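Local structure of CBS domain protein/ACT domain protein (Thermotoga maritima, 1VR9) at residues M13-W18 with V85-I91; F23-E28 with E46-R52; F56-N61 with V78-F84. The protein is of unknown function, joins two CBS domains to an ACT domain, and may bind magnesium. All coordinates share one frame; numbering follows the deposited sequence. Where two conformers were deposited one is given.

Contact 1 (M13-W18 with V85-I91)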
loop_
_atom_site.group_PDB
_atom_site.type_symbol
_atom_site.label_atom_id
_atom_site.label_comp_id
_atom_site.label_asym_id
_atom_site.label_seq_id
_atom_site.Cartn_x
_atom_site.Cartn_y
_atom_site.Cartn_z
HETATM N N MSE A 13 0.004 18.762 9.000
HETATM C CA MSE A 13 -1.367 18.199 8.838
HETATM C C MSE A 13 -1.367 16.707 9.209
HETATM O O MSE A 13 -0.305 16.103 9.400
HETATM C CB MSE A 13 -1.860 18.433 7.394
HETATM C CG MSE A 13 -3.256 17.903 7.065
HETATM SE SE MSE A 13 -4.610 18.263 8.427
HETATM C CE MSE A 13 -4.713 20.206 8.283
ATOM N N LYS A 14 -2.560 16.136 9.334
ATOM C CA LYS A 14 -2.742 14.726 9.654
ATOM C C LYS A 14 -2.839 13.847 8.401
ATOM O O LYS A 14 -3.279 14.293 7.340
ATOM C CB LYS A 14 -4.003 14.550 10.483
ATOM C CG LYS A 14 -4.099 15.478 11.700
ATOM C CD LYS A 14 -2.930 15.304 12.663
ATOM C CE LYS A 14 -3.011 13.975 13.399
ATOM N NZ LYS A 14 -2.205 13.980 14.656
ATOM N N VAL A 15 -2.423 12.593 8.561
ATOM C CA VAL A 15 -2.542 11.541 7.536
ATOM C C VAL A 15 -3.977 11.399 7.017
ATOM O O VAL A 15 -4.196 11.317 5.812
ATOM C CB VAL A 15 -2.062 10.184 8.126
ATOM C CG1 VAL A 15 -2.528 8.960 7.285
ATOM C CG2 VAL A 15 -0.539 10.196 8.291
ATOM N N LYS A 16 -4.947 11.386 7.928
ATOM C CA LYS A 16 -6.346 11.177 7.551
ATOM C C LYS A 16 -6.815 12.122 6.444
ATOM O O LYS A 16 -7.648 11.753 5.625
ATOM C CB LYS A 16 -7.270 11.296 8.774
ATOM C CG LYS A 16 -8.613 10.617 8.582
ATOM C CD LYS A 16 -9.303 10.376 9.915
ATOM C CE LYS A 16 -10.644 9.673 9.742
ATOM N NZ LYS A 16 -11.418 9.661 10.999
ATOM N N LYS A 17 -6.272 13.333 6.409
ATOM C CA LYS A 17 -6.658 14.313 5.398
ATOM C C LYS A 17 -6.281 13.873 3.980
ATOM O O LYS A 17 -6.941 14.262 3.014
ATOM C CB LYS A 17 -6.033 15.685 5.700
ATOM C CG LYS A 17 -6.559 16.823 4.824
ATOM C CD LYS A 17 -5.726 17.031 3.558
ATOM C CE LYS A 17 -6.558 17.623 2.424
ATOM N NZ LYS A 17 -6.032 17.247 1.074
ATOM N N TRP A 18 -5.235 13.052 3.863
ATOM C CA TRP A 18 -4.632 12.729 2.567
ATOM C C TRP A 18 -4.905 11.279 2.111
ATOM O O TRP A 18 -4.417 10.841 1.069
ATOM C CB TRP A 18 -3.123 13.013 2.634
ATOM C CG TRP A 18 -2.811 14.453 2.985
ATOM C CD1 TRP A 18 -2.587 14.959 4.236
ATOM C CD2 TRP A 18 -2.733 15.562 2.085
ATOM N NE1 TRP A 18 -2.368 16.307 4.166
ATOM C CE2 TRP A 18 -2.460 16.709 2.860
ATOM C CE3 TRP A 18 -2.890 15.705 0.699
ATOM C CZ2 TRP A 18 -2.311 17.980 2.293
ATOM C CZ3 TRP A 18 -2.751 16.958 0.135
ATOM C CH2 TRP A 18 -2.473 18.094 0.937
ATOM N N VAL A 85 1.280 3.433 8.165
ATOM C CA VAL A 85 1.076 4.464 9.192
ATOM C C VAL A 85 -0.367 4.377 9.713
ATOM O O VAL A 85 -1.192 3.745 9.090
ATOM C CB VAL A 85 1.377 5.883 8.669
ATOM C CG1 VAL A 85 2.839 6.007 8.376
ATOM C CG2 VAL A 85 0.533 6.249 7.445
ATOM N N HIS A 86 -0.644 5.010 10.852
ATOM C CA HIS A 86 -1.994 5.007 11.431
ATOM C C HIS A 86 -2.796 6.223 10.956
ATOM O O HIS A 86 -2.234 7.250 10.620
ATOM C CB HIS A 86 -1.926 4.986 12.969
ATOM C CG HIS A 86 -1.637 3.636 13.541
ATOM N ND1 HIS A 86 -0.355 3.154 13.719
ATOM C CD2 HIS A 86 -2.469 2.661 13.980
ATOM C CE1 HIS A 86 -0.414 1.946 14.253
ATOM N NE2 HIS A 86 -1.684 1.624 14.420
ATOM N N GLU A 87 -4.120 6.103 10.950
ATOM C CA GLU A 87 -4.991 7.217 10.550
ATOM C C GLU A 87 -4.692 8.530 11.271
ATOM O O GLU A 87 -4.797 9.612 10.686
ATOM C CB GLU A 87 -6.446 6.886 10.855
ATOM C CG GLU A 87 -7.083 5.869 9.934
ATOM C CD GLU A 87 -8.585 5.757 10.176
ATOM O OE1 GLU A 87 -9.013 5.424 11.311
ATOM O OE2 GLU A 87 -9.347 6.001 9.221
ATOM N N GLU A 88 -4.385 8.436 12.559
ATOM C CA GLU A 88 -4.245 9.632 13.399
ATOM C C GLU A 88 -2.803 10.159 13.503
ATOM O O GLU A 88 -2.523 11.092 14.273
ATOM C CB GLU A 88 -4.811 9.333 14.783
ATOM C CG GLU A 88 -6.300 8.983 14.773
ATOM C CD GLU A 88 -7.197 10.174 14.463
ATOM O OE1 GLU A 88 -6.738 11.334 14.572
ATOM O OE2 GLU A 88 -8.371 9.949 14.105
ATOM N N ASP A 89 -1.892 9.562 12.743
ATOM C CA ASP A 89 -0.522 10.077 12.655
ATOM C C ASP A 89 -0.464 11.407 11.896
ATOM O O ASP A 89 -1.378 11.783 11.150
ATOM C CB ASP A 89 0.424 9.075 11.970
ATOM C CG ASP A 89 0.697 7.843 12.818
ATOM O OD1 ASP A 89 0.445 7.887 14.050
ATOM O OD2 ASP A 89 1.150 6.825 12.242
ATOM N N ASN A 90 0.642 12.103 12.103
ATOM C CA ASN A 90 0.939 13.312 11.359
ATOM C C ASN A 90 1.511 12.934 10.011
ATOM O O ASN A 90 2.280 11.968 9.892
ATOM C CB ASN A 90 1.946 14.165 12.126
ATOM C CG ASN A 90 1.406 14.659 13.446
ATOM O OD1 ASN A 90 0.285 15.170 13.524
ATOM N ND2 ASN A 90 2.206 14.512 14.504
ATOM N N ILE A 91 1.162 13.703 8.983
ATOM C CA ILE A 91 1.677 13.436 7.648
ATOM C C ILE A 91 3.221 13.492 7.630
ATOM O O ILE A 91 3.862 12.757 6.888
ATOM C CB ILE A 91 1.002 14.374 6.589
ATOM C CG1 ILE A 91 1.158 13.813 5.176
ATOM C CG2 ILE A 91 1.533 15.792 6.719
ATOM C CD1 ILE A 91 0.497 12.464 4.940
#
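Lys14 reaches Asn90 by curling back on itself: CG stands anti to the carbonyl carbon (chi1 -51°), and further bends at chi2 and chi3 swing round a chain whose first bond points away from 85-91. NZ thus arrives above the plane of the Asn90 amide, 3.0 Å from Asn90 OD1, rather than on a lone pair. A second, weak bond runs from the same NZ to Glu88 O. Val15 is set differently, with CG1 anti to the backbone N (chi1 163°). That methyl meets Val85 CG2 at 4.1 Å, while Val15 CG2 packs against Asp89 CB and Ile91 CD1. The side chain of Ile91 crosses Trp18 at about a right angle, its CG1 4.0 Å from Trp18 CD1.

The backbones illustrate how little regular pairing such a junction needs. A single bridge, Lys14 with Asn90, is framed by Ile91 N to Met13 O (2.8 Å) and by Val15 N to Asp89 O (2.9 Å), the latter almost straight at 174°. Residues 86 to 89 make a type I turn, braced where His86 N meets Asp89 OD2 at 2.9 Å from above the carboxylate plane. Val15 also packs on Val108 of strand 105-109, and helix 121-130 covers Trp18 and Ile91 through Ala127. The N-terminal segment is thereby held against a strand and a helix of the second CBS repeat, consistent with the way CBS pairs are built.

Lys16 NZ stays 4.4 Å from Glu88 OE2, beyond a salt bridge. Hydrophobic burial and backbone bonds therefore probably hold the contact more than charge does, at the price of a Trp18 NE1 buried without a partner.

Contact 2 (F23-E28 with E46-R52)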
loop_
_atom_site.group_PDB
_atom_site.type_symbol
_atom_site.label_atom_id
_atom_site.label_comp_id
_atom_site.label_asym_id
_atom_site.label_seq_id
_atom_site.Cartn_x
_atom_site.Cartn_y
_atom_site.Cartn_z
ATOM N N PHE A 23 -6.549 2.957 -4.806
ATOM C CA PHE A 23 -5.236 2.311 -4.781
ATOM C C PHE A 23 -5.357 0.810 -5.043
ATOM O O PHE A 23 -6.444 0.232 -4.822
ATOM C CB PHE A 23 -4.572 2.544 -3.421
ATOM C CG PHE A 23 -5.248 1.847 -2.282
ATOM C CD1 PHE A 23 -6.321 2.437 -1.625
ATOM C CD2 PHE A 23 -4.791 0.622 -1.816
ATOM C CE1 PHE A 23 -6.960 1.808 -0.575
ATOM C CE2 PHE A 23 -5.428 -0.006 -0.750
ATOM C CZ PHE A 23 -6.498 0.582 -0.132
ATOM N N PRO A 24 -4.253 0.171 -5.492
ATOM C CA PRO A 24 -4.291 -1.265 -5.808
ATOM C C PRO A 24 -4.312 -2.153 -4.549
ATOM O O PRO A 24 -3.421 -2.075 -3.715
ATOM C CB PRO A 24 -3.012 -1.481 -6.613
ATOM C CG PRO A 24 -2.077 -0.419 -6.120
ATOM C CD PRO A 24 -2.918 0.765 -5.767
HETATM N N MSE A 25 -5.288 -3.048 -4.462
HETATM C CA MSE A 25 -5.455 -3.884 -3.270
HETATM C C MSE A 25 -5.910 -5.287 -3.682
HETATM O O MSE A 25 -6.786 -5.420 -4.540
HETATM C CB MSE A 25 -6.493 -3.229 -2.343
HETATM C CG MSE A 25 -6.734 -3.926 -1.000
HETATM SE SE MSE A 25 -7.688 -5.620 -1.073
HETATM C CE MSE A 25 -9.289 -5.086 -2.032
ATOM N N VAL A 26 -5.331 -6.322 -3.062
ATOM C CA VAL A 26 -5.867 -7.679 -3.216
ATOM C C VAL A 26 -5.922 -8.372 -1.869
ATOM O O VAL A 26 -5.273 -7.935 -0.928
ATOM C CB VAL A 26 -5.044 -8.590 -4.188
ATOM C CG1 VAL A 26 -5.087 -8.040 -5.601
ATOM C CG2 VAL A 26 -3.626 -8.818 -3.687
ATOM N N GLU A 27 -6.662 -9.470 -1.807
ATOM C CA GLU A 27 -6.670 -10.318 -0.602
ATOM C C GLU A 27 -5.502 -11.308 -0.644
ATOM O O GLU A 27 -5.019 -11.650 -1.715
ATOM C CB GLU A 27 -8.008 -11.072 -0.499
ATOM C CG GLU A 27 -8.253 -11.844 0.809
ATOM C CD GLU A 27 -7.829 -13.309 0.742
ATOM O OE1 GLU A 27 -7.684 -13.854 -0.382
ATOM O OE2 GLU A 27 -7.636 -13.919 1.810
ATOM N N GLU A 28 -5.076 -11.787 0.521
ATOM C CA GLU A 28 -3.838 -12.580 0.660
ATOM C C GLU A 28 -3.754 -13.863 -0.187
ATOM O O GLU A 28 -2.651 -14.357 -0.432
ATOM C CB GLU A 28 -3.585 -12.913 2.144
ATOM C CG GLU A 28 -4.597 -13.831 2.778
ATOM C CD GLU A 28 -4.333 -14.108 4.258
ATOM O OE1 GLU A 28 -3.288 -13.658 4.768
ATOM O OE2 GLU A 28 -5.181 -14.759 4.891
ATOM N N GLU A 46 3.165 -2.059 -7.399
ATOM C CA GLU A 46 2.873 -2.399 -5.992
ATOM C C GLU A 46 1.387 -2.747 -5.862
ATOM O O GLU A 46 0.540 -2.138 -6.522
ATOM C CB GLU A 46 3.151 -1.189 -5.098
ATOM C CG GLU A 46 2.790 -1.422 -3.622
ATOM C CD GLU A 46 2.724 -0.152 -2.789
ATOM O OE1 GLU A 46 2.950 0.910 -3.350
ATOM O OE2 GLU A 46 2.495 -0.238 -1.567
ATOM N N CYS A 47 1.064 -3.708 -4.977
ATOM C CA CYS A 47 -0.301 -4.029 -4.619
ATOM C C CYS A 47 -0.319 -4.165 -3.107
ATOM O O CYS A 47 0.549 -4.848 -2.556
ATOM C CB CYS A 47 -0.711 -5.352 -5.254
ATOM S SG CYS A 47 -2.478 -5.561 -5.342
ATOM N N ILE A 48 -1.259 -3.508 -2.451
ATOM C CA ILE A 48 -1.414 -3.635 -0.997
ATOM C C ILE A 48 -2.248 -4.893 -0.716
ATOM O O ILE A 48 -3.222 -5.173 -1.423
ATOM C CB ILE A 48 -2.048 -2.347 -0.376
ATOM C CG1 ILE A 48 -1.045 -1.177 -0.494
ATOM C CG2 ILE A 48 -2.456 -2.566 1.061
ATOM C CD1 ILE A 48 -1.572 0.181 -0.029
ATOM N N VAL A 49 -1.901 -5.631 0.322
ATOM C CA VAL A 49 -2.605 -6.890 0.609
ATOM C C VAL A 49 -3.303 -6.849 1.966
ATOM O O VAL A 49 -2.740 -6.375 2.951
ATOM C CB VAL A 49 -1.614 -8.095 0.583
ATOM C CG1 VAL A 49 -2.340 -9.379 0.857
ATOM C CG2 VAL A 49 -0.851 -8.187 -0.754
ATOM N N LYS A 50 -4.527 -7.364 2.017
ATOM C CA LYS A 50 -5.216 -7.525 3.299
ATOM C C LYS A 50 -5.614 -8.990 3.486
ATOM O O LYS A 50 -5.595 -9.784 2.546
ATOM C CB LYS A 50 -6.410 -6.579 3.412
ATOM C CG LYS A 50 -7.512 -6.884 2.473
ATOM C CD LYS A 50 -8.643 -5.897 2.555
ATOM C CE LYS A 50 -9.602 -6.151 1.423
ATOM N NZ LYS A 50 -10.855 -5.349 1.502
ATOM N N ASP A 51 -5.960 -9.356 4.708
ATOM C CA ASP A 51 -6.420 -10.703 4.973
ATOM C C ASP A 51 -7.951 -10.718 4.893
ATOM O O ASP A 51 -8.547 -9.715 4.515
ATOM C CB ASP A 51 -5.888 -11.178 6.317
ATOM C CG ASP A 51 -6.511 -10.462 7.496
ATOM O OD1 ASP A 51 -7.568 -9.804 7.348
ATOM O OD2 ASP A 51 -5.948 -10.594 8.608
ATOM N N ARG A 52 -8.580 -11.835 5.241
ATOM C CA ARG A 52 -10.048 -11.958 5.056
ATOM C C ARG A 52 -10.880 -11.118 6.016
ATOM O O ARG A 52 -12.077 -10.902 5.764
ATOM C CB ARG A 52 -10.492 -13.436 5.107
ATOM C CG ARG A 52 -9.892 -14.190 3.933
ATOM C CD ARG A 52 -10.388 -15.586 3.756
ATOM N NE ARG A 52 -10.067 -16.436 4.895
ATOM C CZ ARG A 52 -9.981 -17.762 4.846
ATOM N NH1 ARG A 52 -10.194 -18.415 3.708
ATOM N NH2 ARG A 52 -9.688 -18.436 5.946
HETATM O O HOH W 1 -7.709 -14.115 6.872
#
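Phe23 and Ile48 begin the tight end of this parallel strand pair: Ile48 CD1 comes obliquely to the ring, 3.7 Å from Phe23 CD2. Alternating backbone bonds then join 25-27 to 46-50. Ile48 N binds Pro24 O, Val26 N meets Ile48 O at 2.9 Å, nearly along the C=O axis, and Lys50 N lies in the carbonyl plane of Val26 O at 3.1 Å. On the face of Val26 and Val49, their CG2 methyls pack at 4.1 Å. On the other face Met25, a selenomethionine with two conformers, has CG anti to the backbone N (chi1 -176°); in the conformer given its selenium lies by the Lys50 methylenes, though so short an approach is doubtful in detail. A serine in place of Lys50 would probably leave Met25 without the methylene chain beside it.

Toward Glu28 the contact slackens. Glu28 N binds Lys50 O only weakly, and a water bridges Glu28 OE2 and Arg52 N, 2.9 Å from the latter. Glu27 turns its OE1 to Ser29.

The pair forms the two strands of a beta-alpha-beta unit. Helix 32-41 covers Val26 and Cys47, strand 56-61 flanks 46-50, and Tyr105 of strand 105-109 packs on Phe23 and Ile48.

Contact 3 (F56-N61 with V78-F84)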
loop_
_atom_site.group_PDB
_atom_site.type_symbol
_atom_site.label_atom_id
_atom_site.label_comp_id
_atom_site.label_asym_id
_atom_site.label_seq_id
_atom_site.Cartn_x
_atom_site.Cartn_y
_atom_site.Cartn_z
ATOM N N PHE A 56 -4.318 -5.345 7.533
ATOM C CA PHE A 56 -3.168 -5.158 6.653
ATOM C C PHE A 56 -2.132 -6.271 6.799
ATOM O O PHE A 56 -1.744 -6.614 7.928
ATOM C CB PHE A 56 -2.523 -3.811 6.938
ATOM C CG PHE A 56 -1.194 -3.646 6.286
ATOM C CD1 PHE A 56 -1.081 -3.530 4.901
ATOM C CD2 PHE A 56 -0.042 -3.598 7.061
ATOM C CE1 PHE A 56 0.145 -3.383 4.312
ATOM C CE2 PHE A 56 1.183 -3.435 6.465
ATOM C CZ PHE A 56 1.284 -3.335 5.117
ATOM N N ARG A 57 -1.693 -6.834 5.669
ATOM C CA ARG A 57 -0.705 -7.925 5.640
ATOM C C ARG A 57 0.665 -7.535 5.121
ATOM O O ARG A 57 1.687 -8.017 5.639
ATOM C CB ARG A 57 -1.221 -9.108 4.803
ATOM C CG ARG A 57 -2.288 -9.982 5.477
ATOM C CD ARG A 57 -1.734 -11.091 6.370
ATOM N NE ARG A 57 -0.459 -11.630 5.897
ATOM C CZ ARG A 57 0.614 -11.839 6.661
ATOM N NH1 ARG A 57 0.583 -11.586 7.969
ATOM N NH2 ARG A 57 1.728 -12.329 6.119
ATOM N N GLY A 58 0.691 -6.669 4.111
ATOM C CA GLY A 58 1.948 -6.221 3.499
ATOM C C GLY A 58 1.649 -5.787 2.083
ATOM O O GLY A 58 0.511 -5.438 1.735
ATOM N N VAL A 59 2.679 -5.793 1.261
ATOM C CA VAL A 59 2.546 -5.369 -0.111
ATOM C C VAL A 59 3.173 -6.446 -0.991
ATOM O O VAL A 59 4.054 -7.181 -0.538
ATOM C CB VAL A 59 3.228 -3.989 -0.340
ATOM C CG1 VAL A 59 2.760 -2.959 0.689
ATOM C CG2 VAL A 59 4.702 -4.115 -0.287
ATOM N N VAL A 60 2.697 -6.552 -2.222
ATOM C CA VAL A 60 3.328 -7.386 -3.246
ATOM C C VAL A 60 4.000 -6.471 -4.261
ATOM O O VAL A 60 3.387 -5.530 -4.751
ATOM C CB VAL A 60 2.313 -8.290 -3.965
ATOM C CG1 VAL A 60 2.954 -9.044 -5.105
ATOM C CG2 VAL A 60 1.734 -9.263 -2.977
ATOM N N ASN A 61 5.277 -6.737 -4.518
ATOM C CA ASN A 61 6.057 -6.015 -5.547
ATOM C C ASN A 61 6.006 -6.813 -6.862
ATOM O O ASN A 61 6.245 -8.015 -6.858
ATOM C CB ASN A 61 7.513 -5.867 -5.083
ATOM C CG ASN A 61 7.636 -5.114 -3.763
ATOM O OD1 ASN A 61 7.469 -3.893 -3.709
ATOM N ND2 ASN A 61 7.929 -5.839 -2.701
ATOM N N VAL A 78 4.161 -11.956 -0.127
ATOM C CA VAL A 78 3.948 -10.639 0.499
ATOM C C VAL A 78 5.254 -10.159 1.144
ATOM O O VAL A 78 6.048 -10.946 1.657
ATOM C CB VAL A 78 2.805 -10.673 1.544
ATOM C CG1 VAL A 78 2.585 -9.311 2.187
ATOM C CG2 VAL A 78 1.495 -11.171 0.893
ATOM N N SER A 79 5.428 -8.847 1.144
ATOM C CA SER A 79 6.626 -8.192 1.640
ATOM C C SER A 79 6.201 -7.031 2.557
ATOM O O SER A 79 5.042 -6.598 2.513
ATOM C CB SER A 79 7.387 -7.640 0.422
ATOM O OG SER A 79 7.825 -8.715 -0.390
ATOM N N LEU A 80 7.155 -6.502 3.325
ATOM C CA LEU A 80 6.981 -5.237 4.057
ATOM C C LEU A 80 5.774 -5.215 5.011
ATOM O O LEU A 80 4.940 -4.296 4.950
ATOM C CB LEU A 80 6.876 -4.058 3.077
ATOM C CG LEU A 80 7.988 -3.892 2.039
ATOM C CD1 LEU A 80 7.815 -2.624 1.228
ATOM C CD2 LEU A 80 9.340 -3.909 2.771
ATOM N N PRO A 81 5.701 -6.192 5.929
ATOM C CA PRO A 81 4.609 -6.174 6.895
ATOM C C PRO A 81 4.627 -4.956 7.833
ATOM O O PRO A 81 3.610 -4.699 8.483
ATOM C CB PRO A 81 4.806 -7.478 7.688
ATOM C CG PRO A 81 6.186 -7.876 7.454
ATOM C CD PRO A 81 6.609 -7.337 6.139
ATOM N N ASP A 82 5.757 -4.252 7.917
ATOM C CA ASP A 82 5.912 -3.116 8.837
ATOM C C ASP A 82 5.696 -1.767 8.161
ATOM O O ASP A 82 5.858 -0.719 8.808
ATOM C CB ASP A 82 7.301 -3.142 9.505
ATOM C CG ASP A 82 7.628 -4.493 10.140
ATOM O OD1 ASP A 82 6.881 -4.950 11.051
ATOM O OD2 ASP A 82 8.643 -5.117 9.739
ATOM N N PHE A 83 5.335 -1.787 6.869
ATOM C CA PHE A 83 5.224 -0.571 6.048
ATOM C C PHE A 83 3.791 -0.038 6.097
ATOM O O PHE A 83 2.950 -0.378 5.269
ATOM C CB PHE A 83 5.668 -0.846 4.600
ATOM C CG PHE A 83 5.687 0.362 3.719
ATOM C CD1 PHE A 83 6.624 1.386 3.915
ATOM C CD2 PHE A 83 4.813 0.469 2.626
ATOM C CE1 PHE A 83 6.658 2.495 3.078
ATOM C CE2 PHE A 83 4.855 1.547 1.800
ATOM C CZ PHE A 83 5.782 2.585 2.028
ATOM N N PHE A 84 3.525 0.799 7.098
ATOM C CA PHE A 84 2.207 1.377 7.291
ATOM C C PHE A 84 2.319 2.608 8.191
ATOM O O PHE A 84 3.303 2.779 8.903
ATOM C CB PHE A 84 1.248 0.358 7.963
ATOM C CG PHE A 84 1.657 -0.037 9.362
ATOM C CD1 PHE A 84 1.322 0.747 10.450
ATOM C CD2 PHE A 84 2.419 -1.176 9.579
ATOM C CE1 PHE A 84 1.726 0.401 11.729
ATOM C CE2 PHE A 84 2.816 -1.534 10.828
ATOM C CZ PHE A 84 2.476 -0.754 11.921
HETATM O O HOH W 2 1.446 -6.773 8.708
HETATM O O HOH W 3 6.423 -8.984 -3.058
#
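Phe56 opens the strand by pushing its ring against the turn of Leu80 to Phe83. With CG anti to the backbone N (chi1 169°), the ring presents its edge to two carbonyls, Leu80 O and Pro81 O, the latter 3.4 Å from Phe56 CE2. Its CZ also lies 3.4 Å from Phe83 O, a buried oxygen with no hydrogen-bonding partner, and CE2 packs obliquely against Phe84 CD2. Gly58 N sits over one face of the ring. A water lies within reach of both Phe56 O and Pro81 O at this end.

Arg57 contributes chiefly its carbonyl oxygen, which lies against Pro81 CA; its guanidinium has a long, weak ion pair with Glu28. At Gly58 the chains come so close that a side chain could not fit: CA is 3.3 Å from Ser79 O and 3.4 Å from Val78 CG1, a CB would clash with both, and at these phi/psi values it would also press on the carbonyl oxygen of Arg57.

Val59 makes the one true bridge, an antiparallel hydrogen-bonded pair with Ser79. Val59 N binds Ser79 O at 2.8 Å, and Ser79 N returns to Val59 O at 2.7 Å. The segment leading to strand 85-86 thus lies along the outer strand of the first three-stranded sheet, consistent with the close association of the repeats in a CBS pair. Val59 CG2 further meets Leu80 CD1 at 3.8 Å, and CG1 lies more loosely near the ring of Phe83.

Val60 CG2 lies 4.3 Å from Val78 CG2. Asn61 is reached through solvent, where one water accepts from both Asn61 N and Ser79 OG.

Overall arrangement
Followed from the N terminus, the chain leaves 13-18, packed on the second CBS repeat, and runs on to strand 25-27. There contact 2 closes a short loop around helix 32-41. Strand 56-61 then comes in beside 46-50, so that contacts 2 and 3 share a sheet and touch directly through Cys47 O with Val60 N and Val49 N with Gly58 O. Contact 3 closes the next loop, in series with contact 2. Its second segment runs straight into 85-91, where contact 1 closes the widest loop and encloses both others without crossing either. Contact 1 lies about 20 Å from contact 2, centre to centre, on the opposite side of the chain's centre.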